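Local coordinates for protein putrescine aminotransferase (Halomonas elongata DSM 2581, PDB 6GWI) that probably transfers amino groups from amines such as putrescine to carbonyl acceptors, using pyridoxal-5'-phosphate as cofactor, at residues B[39-50]-B[424-435]; B[154-162]-B[170-179]. One frame throughout, in Å; residues are numbered along the deposited sequence.

Contact 1. Residues B[39-50]-B[424-435]; sequences VYIHDSEGNRIL and PLVIRREEIDEL
Val39 and Leu50, at the open end of a beta hairpin, pack against the start of the C-terminal helix, within the small domain that the chain termini build in fold-type I aminotransferases. A type I turn from Asp43 to Gly46 closes the hairpin far from the contact, and strand 48-50 runs almost at right angles to helix 429-435 (97°). Val39 CG1 faces mainly Pro424, with CG at 3.8 Å, and Ile427, and both methyls lie close to Glu431 OE1, CG2 at 3.5 Å, so a compact branched side chain suits this corner between loop and helix. Glu431 reaches back, extended beyond CG, and its OE1 accepts the backbone N-H of Arg428, the N-cap residue, in a nearly straight bond of 2.8 Å (172°). As in one half of a capping box, the N3 carboxylate takes the N-cap N-H; the arginine side chain cannot return the bond. This explains a carboxylate lying against valine methyls. Leu50, turned so that CG stands opposite the backbone N (chi1 -160°), sets CD1 against the turn from Glu431 to Leu435, 3.5 Å from Glu431 O and 4.1 Å from Leu435 CB. Beside it, the Arg48 guanidinium covers one face of the Tyr40 ring. Glu434 OE1 is modelled at the ring edge, in its plane, 2.3 Å from Tyr40 OH, so a hydrogen bond is likely but its length is doubtful.

Contact 2. Residues B[154-162]-B[170-179]; sequences TLAGMSLGG and GGPCVPGIAH
Ser159 meets the backbone of Val174 where the helix of a beta-alpha-beta crossover, joining parallel strands 142-146 and 177-180, packs on the chain that leads into the second strand. Its OG accepts Val174 N at 2.8 Å (151°) and donates to Leu155 O at 2.6 Å. The hydroxyl is thus fixed by one donated and one accepted bond, while Leu155 O takes Ser159 N and OG from opposite faces of its plane, and a small polar residue fits where the segments come close. Nearby, Met158 SD touches Cys173 SG at 3.6 Å. Ile177 can be followed outward: CB lies 3.9 Å from Ser159 O, CG2 presses nearer to that oxygen at 3.4 Å, CG1 passes it more loosely, and CD1 ends 3.9 Å from Leu160 CD2, which it crosses at a slant. Two residues on, His179 aims its ring edge at the carbonyls of the helix end, where no further turn supplies N-H donors. NE2 donates to Leu160 O at 3.2 Å, arriving from above the carbonyl plane (C=O...N 106°). A phenylalanine here would probably leave Leu160 O without this donor and set a carbon edge against a cluster of oxygens. The bond requires a proton on NE2, and the partial negative charge of the helix C-terminus would be expected to stabilise it there.

How the contacts relate
Both contacts are mostly buried, yet they share no helix or strand and lie on opposite sides of the chain's centre, with centres 36 Å apart and nearest atoms about 24 Å apart. Contact 1 joins sequence-distant parts, 39-50 and 424-435, within the small domain; contact 2 joins neighbours within one crossover of the parallel sheet. Each meets a helix end, with complementary chemistry: the carboxylate of Glu431 serves the amino end in contact 1, whereas a histidine donor serves the carbonyl end in contact 2. The second subunit comes within reach of ten residues of contact 2, including Leu155, whose N bonds Asp122 of that subunit, but of only one in contact 1.

Contact 1. Residues B[39-50]-B[424-435]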
loop_
_atom_site.group_PDB
_atom_site.type_symbol
_atom_site.label_atom_id
_atom_site.label_comp_id
_atom_site.label_asym_id
_atom_site.label_seq_id
_atom_site.Cartn_x
_atom_site.Cartn_y
_atom_site.Cartn_z
ATOM N N VAL B 39 17.891 20.224 -4.457
ATOM C CA VAL B 39 16.597 20.558 -3.876
ATOM C C VAL B 39 15.650 21.157 -4.922
ATOM O O VAL B 39 14.646 21.772 -4.563
ATOM C CB VAL B 39 16.749 21.496 -2.667
ATOM C CG1 VAL B 39 17.637 20.859 -1.609
ATOM C CG2 VAL B 39 17.319 22.848 -3.098
ATOM N N TYR B 40 15.952 20.983 -6.211
ATOM C CA TYR B 40 15.215 21.638 -7.286
ATOM C C TYR B 40 14.540 20.622 -8.195
ATOM O O TYR B 40 15.127 19.589 -8.534
ATOM C CB TYR B 40 16.147 22.522 -8.130
ATOM C CG TYR B 40 16.733 23.685 -7.370
ATOM C CD1 TYR B 40 16.049 24.888 -7.281
ATOM C CD2 TYR B 40 17.962 23.579 -6.733
ATOM C CE1 TYR B 40 16.572 25.955 -6.583
ATOM C CE2 TYR B 40 18.493 24.642 -6.031
ATOM C CZ TYR B 40 17.791 25.828 -5.960
ATOM O OH TYR B 40 18.305 26.898 -5.265
ATOM N N ILE B 41 13.316 20.945 -8.611
ATOM C CA ILE B 41 12.590 20.173 -9.608
ATOM C C ILE B 41 12.471 21.011 -10.873
ATOM O O ILE B 41 12.584 22.242 -10.852
ATOM C CB ILE B 41 11.191 19.741 -9.118
ATOM C CG1 ILE B 41 10.331 20.972 -8.815
ATOM C CG2 ILE B 41 11.326 18.847 -7.901
ATOM C CD1 ILE B 41 8.901 20.655 -8.441
ATOM N N HIS B 42 12.211 20.331 -11.985
ATOM C CA HIS B 42 12.058 20.974 -13.281
ATOM C C HIS B 42 10.794 20.458 -13.951
ATOM O O HIS B 42 10.458 19.277 -13.827
ATOM C CB HIS B 42 13.267 20.700 -14.176
ATOM C CG HIS B 42 14.558 21.221 -13.627
ATOM N ND1 HIS B 42 15.240 20.595 -12.604
ATOM C CD2 HIS B 42 15.296 22.305 -13.962
ATOM C CE1 HIS B 42 16.340 21.272 -12.333
ATOM N NE2 HIS B 42 16.399 22.314 -13.142
ATOM N N ASP B 43 10.091 21.344 -14.653
ATOM C CA ASP B 43 8.862 20.972 -15.341
ATOM C C ASP B 43 9.068 21.003 -16.852
ATOM O O ASP B 43 10.097 21.459 -17.362
ATOM C CB ASP B 43 7.697 21.883 -14.920
ATOM C CG ASP B 43 7.856 23.324 -15.384
ATOM O OD1 ASP B 43 8.674 23.602 -16.287
ATOM O OD2 ASP B 43 7.138 24.189 -14.841
ATOM N N SER B 44 8.061 20.498 -17.571
ATOM C CA SER B 44 8.171 20.323 -19.014
ATOM C C SER B 44 8.285 21.643 -19.766
ATOM O O SER B 44 8.679 21.637 -20.938
ATOM C CB SER B 44 6.962 19.541 -19.532
ATOM O OG SER B 44 5.763 20.254 -19.285
ATOM N N GLU B 45 7.955 22.764 -19.135
ATOM C CA GLU B 45 8.121 24.071 -19.757
ATOM C C GLU B 45 9.489 24.678 -19.480
ATOM O O GLU B 45 9.750 25.808 -19.908
ATOM C CB GLU B 45 7.013 25.020 -19.289
ATOM C CG GLU B 45 5.613 24.511 -19.618
ATOM C CD GLU B 45 4.536 25.562 -19.433
ATOM O OE1 GLU B 45 4.819 26.611 -18.818
ATOM O OE2 GLU B 45 3.404 25.339 -19.910
ATOM N N GLY B 46 10.362 23.962 -18.773
ATOM C CA GLY B 46 11.710 24.423 -18.527
ATOM C C GLY B 46 11.909 25.194 -17.243
ATOM O O GLY B 46 13.017 25.696 -17.009
ATOM N N ASN B 47 10.882 25.314 -16.409
ATOM C CA ASN B 47 11.004 26.054 -15.163
ATOM C C ASN B 47 11.768 25.235 -14.132
ATOM O O ASN B 47 11.565 24.024 -14.005
ATOM C CB ASN B 47 9.626 26.414 -14.613
ATOM C CG ASN B 47 8.842 27.302 -15.551
ATOM O OD1 ASN B 47 9.236 28.434 -15.829
ATOM N ND2 ASN B 47 7.716 26.795 -16.041
ATOM N N ARG B 48 12.657 25.904 -13.405
ATOM C CA ARG B 48 13.333 25.324 -12.251
ATOM C C ARG B 48 12.661 25.848 -10.989
ATOM O O ARG B 48 12.493 27.063 -10.833
ATOM C CB ARG B 48 14.822 25.674 -12.263
ATOM C CG ARG B 48 15.654 24.844 -11.298
ATOM C CD ARG B 48 17.153 25.108 -11.457
ATOM N NE ARG B 48 17.650 26.129 -10.537
ATOM C CZ ARG B 48 18.676 25.958 -9.702
ATOM N NH1 ARG B 48 19.348 24.813 -9.670
ATOM N NH2 ARG B 48 19.042 26.948 -8.902
ATOM N N ILE B 49 12.275 24.938 -10.097
ATOM C CA ILE B 49 11.520 25.287 -8.900
ATOM C C ILE B 49 12.220 24.708 -7.679
ATOM O O ILE B 49 12.572 23.524 -7.666
ATOM C CB ILE B 49 10.069 24.773 -8.977
ATOM C CG1 ILE B 49 9.380 25.282 -10.245
ATOM C CG2 ILE B 49 9.283 25.203 -7.756
ATOM C CD1 ILE B 49 9.134 24.204 -11.278
ATOM N N LEU B 50 12.405 25.534 -6.650
ATOM C CA LEU B 50 12.934 25.057 -5.377
ATOM C C LEU B 50 11.864 24.238 -4.659
ATOM O O LEU B 50 10.818 24.774 -4.280
ATOM C CB LEU B 50 13.385 26.242 -4.523
ATOM C CG LEU B 50 14.377 25.992 -3.382
ATOM C CD1 LEU B 50 14.809 27.321 -2.756
ATOM C CD2 LEU B 50 13.802 25.080 -2.308
ATOM N N PRO B 424 14.153 19.227 1.632
ATOM C CA PRO B 424 15.109 18.138 1.861
ATOM C C PRO B 424 16.046 18.473 3.009
ATOM O O PRO B 424 16.404 19.631 3.231
ATOM C CB PRO B 424 15.857 18.033 0.526
ATOM C CG PRO B 424 14.861 18.530 -0.482
ATOM C CD PRO B 424 14.110 19.633 0.214
ATOM N N LEU B 425 16.427 17.441 3.759
ATOM C CA LEU B 425 17.277 17.654 4.922
ATOM C C LEU B 425 18.703 18.021 4.542
ATOM O O LEU B 425 19.475 18.423 5.419
ATOM C CB LEU B 425 17.272 16.404 5.800
ATOM C CG LEU B 425 15.885 15.897 6.203
ATOM C CD1 LEU B 425 16.018 14.816 7.261
ATOM C CD2 LEU B 425 14.972 17.022 6.699
ATOM N N VAL B 426 19.065 17.904 3.264
ATOM C CA VAL B 426 20.386 18.292 2.788
ATOM C C VAL B 426 20.371 19.677 2.151
ATOM O O VAL B 426 21.323 20.049 1.458
ATOM C CB VAL B 426 20.949 17.249 1.808
ATOM C CG1 VAL B 426 21.054 15.891 2.486
ATOM C CG2 VAL B 426 20.091 17.168 0.549
ATOM N N ILE B 427 19.301 20.449 2.363
ATOM C CA ILE B 427 19.231 21.786 1.793
ATOM C C ILE B 427 20.390 22.615 2.323
ATOM O O ILE B 427 20.761 22.524 3.501
ATOM C CB ILE B 427 17.873 22.434 2.117
ATOM C CG1 ILE B 427 17.714 23.751 1.350
ATOM C CG2 ILE B 427 17.736 22.678 3.619
ATOM C CD1 ILE B 427 16.319 24.364 1.446
ATOM N N ARG B 428 20.966 23.436 1.454
ATOM C CA ARG B 428 22.079 24.279 1.852
ATOM C C ARG B 428 21.556 25.588 2.435
ATOM O O ARG B 428 20.408 25.982 2.218
ATOM C CB ARG B 428 22.991 24.581 0.662
ATOM C CG ARG B 428 23.925 23.452 0.261
ATOM C CD ARG B 428 24.817 23.886 -0.893
ATOM N NE ARG B 428 26.182 23.384 -0.766
ATOM C CZ ARG B 428 27.086 23.875 0.077
ATOM N NH1 ARG B 428 26.774 24.881 0.882
ATOM N NH2 ARG B 428 28.306 23.355 0.119
ATOM N N ARG B 429 22.420 26.255 3.200
ATOM C CA ARG B 429 22.031 27.510 3.831
ATOM C C ARG B 429 21.686 28.564 2.788
ATOM O O ARG B 429 20.725 29.324 2.958
ATOM C CB ARG B 429 23.146 27.994 4.751
ATOM C CG ARG B 429 23.160 27.281 6.085
ATOM C CD ARG B 429 24.289 27.786 6.948
ATOM N NE ARG B 429 24.161 27.334 8.326
ATOM C CZ ARG B 429 24.781 27.901 9.353
ATOM N NH1 ARG B 429 25.581 28.939 9.152
ATOM N NH2 ARG B 429 24.602 27.428 10.578
ATOM N N GLU B 430 22.473 28.645 1.710
ATOM C CA GLU B 430 22.143 29.575 0.639
ATOM C C GLU B 430 20.802 29.224 0.007
ATOM O O GLU B 430 20.067 30.118 -0.429
ATOM C CB GLU B 430 23.250 29.580 -0.420
ATOM C CG GLU B 430 23.801 28.203 -0.802
ATOM C CD GLU B 430 25.051 27.823 -0.019
ATOM O OE1 GLU B 430 24.981 27.747 1.227
ATOM O OE2 GLU B 430 26.106 27.607 -0.653
ATOM N N GLU B 431 20.454 27.932 -0.031
ATOM C CA GLU B 431 19.160 27.522 -0.566
ATOM C C GLU B 431 18.024 27.842 0.402
ATOM O O GLU B 431 16.912 28.151 -0.039
ATOM C CB GLU B 431 19.196 26.031 -0.913
ATOM C CG GLU B 431 20.092 25.731 -2.118
ATOM C CD GLU B 431 20.471 24.268 -2.251
ATOM O OE1 GLU B 431 20.261 23.492 -1.297
ATOM O OE2 GLU B 431 20.992 23.898 -3.324
ATOM N N ILE B 432 18.277 27.790 1.713
ATOM C CA ILE B 432 17.282 28.275 2.668
ATOM C C ILE B 432 17.063 29.773 2.487
ATOM O O ILE B 432 15.929 30.261 2.555
ATOM C CB ILE B 432 17.699 27.938 4.114
ATOM C CG1 ILE B 432 17.485 26.448 4.389
ATOM C CG2 ILE B 432 16.913 28.792 5.115
ATOM C CD1 ILE B 432 18.109 25.961 5.684
ATOM N N ASP B 433 18.148 30.525 2.276
ATOM C CA ASP B 433 18.027 31.954 2.005
ATOM C C ASP B 433 17.119 32.209 0.809
ATOM O O ASP B 433 16.227 33.064 0.861
ATOM C CB ASP B 433 19.408 32.561 1.754
ATOM C CG ASP B 433 20.239 32.671 3.015
ATOM O OD1 ASP B 433 19.655 32.689 4.119
ATOM O OD2 ASP B 433 21.480 32.736 2.900
ATOM N N GLU B 434 17.353 31.494 -0.294
ATOM C CA GLU B 434 16.518 31.661 -1.477
ATOM C C GLU B 434 15.060 31.352 -1.162
ATOM O O GLU B 434 14.155 32.059 -1.619
ATOM C CB GLU B 434 17.024 30.759 -2.606
ATOM C CG GLU B 434 16.280 30.926 -3.926
ATOM C CD GLU B 434 16.668 29.881 -4.958
ATOM O OE1 GLU B 434 17.434 28.960 -4.612
ATOM O OE2 GLU B 434 16.208 29.983 -6.115
ATOM N N LEU B 435 14.815 30.304 -0.371
ATOM C CA LEU B 435 13.450 29.923 -0.023
ATOM C C LEU B 435 12.705 31.064 0.657
ATOM O O LEU B 435 11.592 31.424 0.253
ATOM C CB LEU B 435 13.481 28.685 0.878
ATOM C CG LEU B 435 12.155 28.022 1.255
ATOM C CD1 LEU B 435 12.401 26.561 1.621
ATOM C CD2 LEU B 435 11.454 28.735 2.403
#

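Contact 2. Residues B[154-162]-B[170-179]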
loop_
_atom_site.group_PDB
_atom_site.type_symbol
_atom_site.label_atom_id
_atom_site.label_comp_id
_atom_site.label_asym_id
_atom_site.label_seq_id
_atom_site.Cartn_x
_atom_site.Cartn_y
_atom_site.Cartn_z
ATOM N N THR B 154 -6.057 4.416 3.076
ATOM C CA THR B 154 -6.869 3.213 3.131
ATOM C C THR B 154 -8.121 3.514 3.948
ATOM O O THR B 154 -8.250 4.579 4.559
ATOM C CB THR B 154 -6.103 2.060 3.769
ATOM O OG1 THR B 154 -5.615 2.486 5.046
ATOM C CG2 THR B 154 -4.938 1.616 2.884
ATOM N N LEU B 155 -9.054 2.564 3.975
ATOM C CA LEU B 155 -10.232 2.757 4.814
ATOM C C LEU B 155 -9.828 2.899 6.280
ATOM O O LEU B 155 -10.372 3.741 7.003
ATOM C CB LEU B 155 -11.226 1.616 4.625
ATOM C CG LEU B 155 -12.278 1.735 3.515
ATOM C CD1 LEU B 155 -13.526 0.964 3.934
ATOM C CD2 LEU B 155 -12.659 3.160 3.160
ATOM N N ALA B 156 -8.870 2.088 6.735
ATOM C CA ALA B 156 -8.378 2.218 8.102
ATOM C C ALA B 156 -7.687 3.562 8.307
ATOM O O ALA B 156 -7.970 4.276 9.275
ATOM C CB ALA B 156 -7.430 1.066 8.432
ATOM N N GLY B 157 -6.784 3.928 7.397
ATOM C CA GLY B 157 -6.081 5.190 7.547
ATOM C C GLY B 157 -7.022 6.380 7.549
ATOM O O GLY B 157 -6.885 7.290 8.370
ATOM N N MET B 158 -7.997 6.382 6.636
ATOM C CA MET B 158 -8.988 7.453 6.597
ATOM C C MET B 158 -9.849 7.461 7.858
ATOM O O MET B 158 -10.194 8.532 8.373
ATOM C CB MET B 158 -9.854 7.301 5.344
ATOM C CG MET B 158 -10.988 8.297 5.235
ATOM S SD MET B 158 -12.549 7.592 5.780
ATOM C CE MET B 158 -13.092 6.748 4.293
ATOM N N SER B 159 -10.216 6.278 8.363
ATOM C CA SER B 159 -11.007 6.201 9.588
ATOM C C SER B 159 -10.214 6.700 10.791
ATOM O O SER B 159 -10.759 7.381 11.668
ATOM C CB SER B 159 -11.465 4.763 9.833
ATOM O OG SER B 159 -12.260 4.276 8.768
ATOM N N LEU B 160 -8.929 6.339 10.860
ATOM C CA LEU B 160 -8.068 6.793 11.943
ATOM C C LEU B 160 -7.789 8.283 11.850
ATOM O O LEU B 160 -7.636 8.952 12.879
ATOM C CB LEU B 160 -6.751 6.018 11.927
ATOM C CG LEU B 160 -6.819 4.531 12.262
ATOM C CD1 LEU B 160 -5.533 3.832 11.839
ATOM C CD2 LEU B 160 -7.065 4.347 13.755
ATOM N N GLY B 161 -7.692 8.807 10.635
ATOM C CA GLY B 161 -7.502 10.225 10.451
ATOM C C GLY B 161 -8.716 11.004 10.906
ATOM O O GLY B 161 -9.792 10.457 11.158
ATOM N N GLY B 162 -8.521 12.317 11.014
ATOM C CA GLY B 162 -9.561 13.220 11.465
ATOM C C GLY B 162 -9.984 14.238 10.424
ATOM O O GLY B 162 -10.365 15.358 10.775
ATOM N N GLY B 170 -16.754 7.662 0.620
ATOM C CA GLY B 170 -16.428 6.255 0.567
ATOM C C GLY B 170 -16.633 5.486 1.849
ATOM O O GLY B 170 -16.220 4.323 1.919
ATOM N N GLY B 171 -17.260 6.088 2.865
ATOM C CA GLY B 171 -17.582 5.373 4.068
ATOM C C GLY B 171 -18.697 4.373 3.828
ATOM O O GLY B 171 -19.197 4.229 2.708
ATOM N N PRO B 172 -19.130 3.684 4.898
ATOM C CA PRO B 172 -18.769 3.828 6.313
ATOM C C PRO B 172 -17.320 3.509 6.668
ATOM O O PRO B 172 -16.653 2.728 5.989
ATOM C CB PRO B 172 -19.719 2.837 7.016
ATOM C CG PRO B 172 -20.136 1.884 5.962
ATOM C CD PRO B 172 -20.203 2.691 4.710
ATOM N N CYS B 173 -16.853 4.143 7.743
ATOM C CA CYS B 173 -15.513 3.942 8.266
ATOM C C CYS B 173 -15.399 2.606 9.003
ATOM O O CYS B 173 -16.390 1.925 9.284
ATOM C CB CYS B 173 -15.143 5.080 9.217
ATOM S SG CYS B 173 -14.770 6.628 8.399
ATOM N N VAL B 174 -14.159 2.228 9.301
ATOM C CA VAL B 174 -13.923 1.104 10.216
ATOM C C VAL B 174 -14.533 1.445 11.571
ATOM O O VAL B 174 -14.366 2.583 12.053
ATOM C CB VAL B 174 -12.415 0.818 10.345
ATOM C CG1 VAL B 174 -12.166 -0.308 11.347
ATOM C CG2 VAL B 174 -11.813 0.476 8.988
ATOM N N PRO B 175 -15.256 0.533 12.222
ATOM C CA PRO B 175 -15.881 0.870 13.507
ATOM C C PRO B 175 -14.870 1.079 14.623
ATOM O O PRO B 175 -13.729 0.617 14.570
ATOM C CB PRO B 175 -16.772 -0.345 13.801
ATOM C CG PRO B 175 -16.987 -0.989 12.476
ATOM C CD PRO B 175 -15.708 -0.781 11.730
ATOM N N GLY B 176 -15.319 1.787 15.657
ATOM C CA GLY B 176 -14.562 1.881 16.890
ATOM C C GLY B 176 -13.420 2.871 16.897
ATOM O O GLY B 176 -12.428 2.645 17.597
ATOM N N ILE B 177 -13.536 3.975 16.158
ATOM C CA ILE B 177 -12.541 5.045 16.164
ATOM C C ILE B 177 -13.208 6.308 16.691
ATOM O O ILE B 177 -14.212 6.762 16.126
ATOM C CB ILE B 177 -11.964 5.321 14.767
ATOM C CG1 ILE B 177 -11.598 4.031 14.036
ATOM C CG2 ILE B 177 -10.761 6.259 14.881
ATOM C CD1 ILE B 177 -10.610 3.183 14.738
ATOM N N ALA B 178 -12.637 6.896 17.738
ATOM C CA ALA B 178 -13.069 8.186 18.258
ATOM C C ALA B 178 -12.011 9.243 17.962
ATOM O O ALA B 178 -10.871 8.929 17.609
ATOM C CB ALA B 178 -13.340 8.113 19.763
ATOM N N HIS B 179 -12.411 10.508 18.079
ATOM C CA HIS B 179 -11.530 11.629 17.770
ATOM C C HIS B 179 -11.669 12.737 18.801
ATOM O O HIS B 179 -12.783 13.171 19.108
ATOM C CB HIS B 179 -11.817 12.163 16.363
ATOM C CG HIS B 179 -11.502 11.177 15.285
ATOM N ND1 HIS B 179 -12.438 10.301 14.779
ATOM C CD2 HIS B 179 -10.344 10.906 14.641
ATOM C CE1 HIS B 179 -11.872 9.542 13.857
ATOM N NE2 HIS B 179 -10.602 9.889 13.754
#